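Conserved hypothetical secreted protein (Helicobacter pylori, PDB 4RNZ) probably acts as a zinc-dependent peptidoglycan endopeptidase of the M23 family that helps determine the shape of the bacterial cell. Local coordinates at residues I106-N110 with S356-L360; T109-L114 with I139-R143. All coordinates share one frame; numbering follows the deposited sequence.

Contact 1 of 2, residues I106-N110 with S356-L360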
# COMPACT_ATOMS: atom_id res chain seq x y z
N ILE A 106 -17.68 9.21 3.69
CA ILE A 106 -18.41 8.20 2.90
C ILE A 106 -19.58 8.86 2.15
O ILE A 106 -19.82 8.56 0.98
CB ILE A 106 -18.93 7.06 3.77
CG1 ILE A 106 -17.76 6.33 4.45
CG2 ILE A 106 -19.76 6.07 2.95
CD1 ILE A 106 -16.81 5.64 3.51
N LYS A 107 -20.29 9.75 2.82
CA LYS A 107 -21.39 10.44 2.14
C LYS A 107 -20.91 11.13 0.88
O LYS A 107 -21.56 11.03 -0.16
CB LYS A 107 -22.07 11.46 3.05
CG LYS A 107 -23.33 12.04 2.39
CD LYS A 107 -23.79 13.34 3.01
CE LYS A 107 -25.08 13.79 2.34
NZ LYS A 107 -25.49 15.17 2.73
N ALA A 108 -19.76 11.82 0.96
CA ALA A 108 -19.25 12.61 -0.16
C ALA A 108 -18.50 11.84 -1.24
O ALA A 108 -18.41 12.32 -2.39
CB ALA A 108 -18.36 13.72 0.37
N THR A 109 -17.96 10.67 -0.91
CA THR A 109 -17.10 9.93 -1.87
C THR A 109 -17.51 8.50 -2.12
O THR A 109 -16.99 7.86 -3.02
CB THR A 109 -15.66 9.87 -1.33
OG1 THR A 109 -15.64 9.06 -0.13
CG2 THR A 109 -15.14 11.27 -1.02
N ASN A 110 -18.39 7.98 -1.28
CA ASN A 110 -18.71 6.57 -1.22
C ASN A 110 -17.45 5.67 -1.18
O ASN A 110 -17.46 4.57 -1.72
CB ASN A 110 -19.61 6.19 -2.39
CG ASN A 110 -20.30 4.87 -2.17
OD1 ASN A 110 -20.84 4.59 -1.10
ND2 ASN A 110 -20.27 4.02 -3.19
N SER A 356 -22.89 20.95 2.41
CA SER A 356 -22.00 20.42 3.46
C SER A 356 -20.64 19.90 2.92
O SER A 356 -19.65 19.82 3.67
CB SER A 356 -22.69 19.33 4.28
OG SER A 356 -23.32 18.36 3.46
N PHE A 357 -20.59 19.57 1.63
CA PHE A 357 -19.36 19.10 1.03
C PHE A 357 -19.25 19.46 -0.44
O PHE A 357 -20.26 19.74 -1.08
CB PHE A 357 -19.26 17.59 1.19
CG PHE A 357 -20.17 16.83 0.28
CD1 PHE A 357 -19.79 16.53 -1.02
CD2 PHE A 357 -21.41 16.39 0.73
CE1 PHE A 357 -20.63 15.82 -1.86
CE2 PHE A 357 -22.26 15.68 -0.10
CZ PHE A 357 -21.87 15.39 -1.40
N TYR A 358 -18.03 19.44 -0.95
CA TYR A 358 -17.71 19.61 -2.36
C TYR A 358 -16.66 18.57 -2.74
O TYR A 358 -15.69 18.39 -2.03
CB TYR A 358 -17.12 21.00 -2.63
CG TYR A 358 -18.13 22.10 -2.48
CD1 TYR A 358 -18.35 22.68 -1.26
CD2 TYR A 358 -18.90 22.52 -3.58
CE1 TYR A 358 -19.30 23.67 -1.10
CE2 TYR A 358 -19.85 23.52 -3.44
CZ TYR A 358 -20.05 24.09 -2.19
OH TYR A 358 -20.99 25.07 -1.98
N LEU A 359 -16.89 17.89 -3.86
CA LEU A 359 -15.90 16.98 -4.43
C LEU A 359 -15.56 17.55 -5.78
O LEU A 359 -16.35 17.47 -6.73
CB LEU A 359 -16.45 15.56 -4.53
CG LEU A 359 -15.42 14.52 -5.01
CD1 LEU A 359 -14.25 14.45 -4.03
CD2 LEU A 359 -16.08 13.15 -5.18
N LEU A 360 -14.37 18.11 -5.86
CA LEU A 360 -13.95 18.94 -6.96
C LEU A 360 -12.93 18.24 -7.80
O LEU A 360 -12.07 17.49 -7.30
CB LEU A 360 -13.28 20.20 -6.43
CG LEU A 360 -14.15 21.00 -5.47
CD1 LEU A 360 -13.35 22.21 -5.02
CD2 LEU A 360 -15.46 21.38 -6.15

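Contact 2 of 2, residues T109-L114 with I139-R143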
# COMPACT_ATOMS: atom_id res chain seq x y z
N THR A 109 -17.96 10.67 -0.91
CA THR A 109 -17.10 9.93 -1.87
C THR A 109 -17.51 8.50 -2.12
O THR A 109 -16.99 7.86 -3.02
CB THR A 109 -15.66 9.87 -1.33
OG1 THR A 109 -15.64 9.06 -0.13
CG2 THR A 109 -15.14 11.27 -1.02
N ASN A 110 -18.39 7.98 -1.28
CA ASN A 110 -18.71 6.57 -1.22
C ASN A 110 -17.45 5.67 -1.18
O ASN A 110 -17.46 4.57 -1.72
CB ASN A 110 -19.61 6.19 -2.39
CG ASN A 110 -20.30 4.87 -2.17
OD1 ASN A 110 -20.84 4.59 -1.10
ND2 ASN A 110 -20.27 4.02 -3.19
N ASP A 111 -16.40 6.14 -0.50
CA ASP A 111 -15.14 5.41 -0.49
C ASP A 111 -14.54 5.15 0.89
O ASP A 111 -13.82 5.98 1.43
CB ASP A 111 -14.11 6.12 -1.34
CG ASP A 111 -12.81 5.33 -1.43
OD1 ASP A 111 -12.82 4.12 -1.14
OD2 ASP A 111 -11.82 5.92 -1.77
N PRO A 112 -14.79 3.96 1.42
CA PRO A 112 -14.21 3.51 2.68
C PRO A 112 -12.68 3.50 2.69
O PRO A 112 -12.08 3.72 3.73
CB PRO A 112 -14.79 2.11 2.86
CG PRO A 112 -16.08 2.14 2.09
CD PRO A 112 -15.78 3.00 0.89
N LEU A 113 -12.06 3.29 1.54
CA LEU A 113 -10.60 3.24 1.48
C LEU A 113 -10.00 4.59 1.84
O LEU A 113 -9.08 4.66 2.65
CB LEU A 113 -10.13 2.80 0.09
CG LEU A 113 -10.64 1.41 -0.31
CD1 LEU A 113 -10.31 1.14 -1.78
CD2 LEU A 113 -10.06 0.31 0.55
N LEU A 114 -10.53 5.65 1.23
CA LEU A 114 -10.09 7.02 1.50
C LEU A 114 -10.36 7.39 2.95
O LEU A 114 -9.52 8.02 3.61
CB LEU A 114 -10.79 8.02 0.57
CG LEU A 114 -10.39 9.48 0.70
CD1 LEU A 114 -8.96 9.72 0.28
CD2 LEU A 114 -11.31 10.36 -0.14
N ILE A 139 -9.32 17.04 1.69
CA ILE A 139 -8.39 16.02 1.20
C ILE A 139 -8.16 16.23 -0.28
O ILE A 139 -9.12 16.25 -1.05
CB ILE A 139 -8.93 14.59 1.41
CG1 ILE A 139 -9.58 14.44 2.78
CG2 ILE A 139 -7.81 13.55 1.18
CD1 ILE A 139 -10.09 13.07 3.10
N VAL A 140 -6.90 16.38 -0.68
CA VAL A 140 -6.55 16.30 -2.07
C VAL A 140 -5.98 14.91 -2.30
O VAL A 140 -5.00 14.52 -1.66
CB VAL A 140 -5.48 17.30 -2.48
CG1 VAL A 140 -5.15 17.13 -3.96
CG2 VAL A 140 -5.92 18.73 -2.18
N TYR A 141 -6.60 14.15 -3.20
CA TYR A 141 -6.16 12.76 -3.40
C TYR A 141 -6.24 12.35 -4.84
O TYR A 141 -7.06 12.87 -5.61
CB TYR A 141 -7.00 11.81 -2.58
CG TYR A 141 -8.45 11.75 -2.95
CD1 TYR A 141 -9.35 12.69 -2.48
CD2 TYR A 141 -8.94 10.75 -3.77
CE1 TYR A 141 -10.69 12.62 -2.78
CE2 TYR A 141 -10.28 10.68 -4.10
CZ TYR A 141 -11.15 11.62 -3.60
OH TYR A 141 -12.49 11.57 -3.90
N THR A 142 -5.40 11.37 -5.17
CA THR A 142 -5.42 10.78 -6.50
C THR A 142 -5.88 9.35 -6.42
O THR A 142 -5.82 8.70 -5.37
CB THR A 142 -4.05 10.81 -7.17
OG1 THR A 142 -3.12 9.98 -6.46
CG2 THR A 142 -3.51 12.22 -7.25
N ARG A 143 -6.37 8.87 -7.56
CA ARG A 143 -6.82 7.49 -7.70
C ARG A 143 -6.29 7.03 -9.07
O ARG A 143 -6.17 7.87 -9.99
CB ARG A 143 -8.33 7.49 -7.66
CG ARG A 143 -9.00 6.38 -6.92
CD ARG A 143 -10.52 6.42 -7.15
NE ARG A 143 -11.33 7.29 -6.27
CZ ARG A 143 -11.49 7.12 -4.96
NH1 ARG A 143 -10.85 6.15 -4.33
NH2 ARG A 143 -12.29 7.94 -4.25

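Contact 1 of 2, residues I106-N110 with S356-L360
The C-terminal turn of helix 101-109 passes over strand 357-361, with the CA atoms of A108 and F357 6.6 Å apart at the closest point and no hydrogen bond linking 106-110 to 356-360. This is helix-on-sheet packing at the strand that lies beside strand 87-96 in the antiparallel sheet, where S356, Y358 and L360 pair through their backbones with S96, L94 and T92. Along 357-359 the CB atoms of F357 and L359 point toward the helix, whereas that of Y358 points away; its ring meets H350 edge to face.

The centre of the contact is a CH-pi interaction. The methyl carbon CB of A108 stands 3.7 Å from the centroid of the F357 ring, 22° off the ring normal, so it lies over the face but displaced toward the rim; its closest ring atom is CD1 of F357, at 3.4 Å. The ring reaches this position because chi1 of F357 (74°) sets CG between the backbone N and the carbonyl carbon. K107 meets the same ring differently: its extended chain crosses the phenylalanine side chain at about a right angle, and CE lies near the ring plane, 4.2 Å from CE2 of F357. Contact at the edge rather than over a face argues against a cation-pi pair. Beyond the ring, NZ of K107 comes only to 3.9 Å from OG of S356, too long for a hydrogen bond.

At the other end, T109 keeps its hydroxyl within the helix, bonded to the carbonyl oxygen of I105, and its CG2 methyl lies 4.5 Å from CD1 of L359, a loose contact. The helix ends just beyond, where N110 adopts positive phi. L359 also packs against the helix backbone, its CD2 lying 3.7 Å from the carbonyl oxygen of A108.

Contact 2 of 2, residues T109-L114 with I139-R143
L114 lays its CD2 methyl over one face of the Y141 ring, 3.7 Å from the centroid and 19° off the normal, the geometry of a CH-pi contact. The methyl is offset toward the rim, and CE1 of Y141 is its nearest ring atom at 3.5 Å. The other branch, CD1, sits near the root of the tyrosine, beside CG and CB, and reaches CG2 of I139 at 4.1 Å. One leucine thus spans two residues of the strand whose CB atoms point toward the helix, while V140 between them points away. At the far end of the tyrosine, the CG2 methyl of T109 approaches OH of Y141.

The polar half of the contact is a salt bridge that also involves a helix N-cap. D111 precedes helix 112-121; its OD1 accepts from N of L113 at 2.9 Å, and its OD2 accepts a weaker bond from N of L114. That same OD2 takes NH1 of R143 at 2.7 Å, with an N-H...O angle of 159°, and NH2 in a weak second bond. OD2 lies in the guanidinium plane, at its edge, but the arginine approaches from above the carboxylate plane. The two planes are 63° apart and both arginine bonds end on OD2, so the pair is neither coplanar nor two-oxygen. A bend at chi3 brings the guanidinium round to the acid. Three donors, two of them weakly bonded, converge on OD2, which probably helps stabilise the negative charge. Before the cap, OG1 of T109, itself hydrogen-bonded to O of I105, accepts from N of D111 in an ST turn.

The buried contact sets the first turn of helix 112-121 on strand 136-146, which is hydrogen-bonded to strand 87-96 through I139 and Y141 and to strand 153-163 through V140 and T142; P154 of the latter also touches D111 and L113.

Overall arrangement
From the N terminus, strand 87-96 leads into helix 101-109, the turn at N110 and helix 112-121. Contact 2 closes the shorter loop, with 24 residues between its segments, by bringing the chain back along strand 136-146. Contact 1 spans 245 intervening residues, including the M23 peptidase region, before strand 357-361 returns, so the loop of contact 2 lies within its span. Both start from the same junction between the two helices and share T109 and N110. Their centres are 9 Å apart, and they meet where CD1 of L359 lies 3.4 Å from OH of Y141. Together they tie consecutive helices to two strands that border strand 87-96 in one antiparallel sheet.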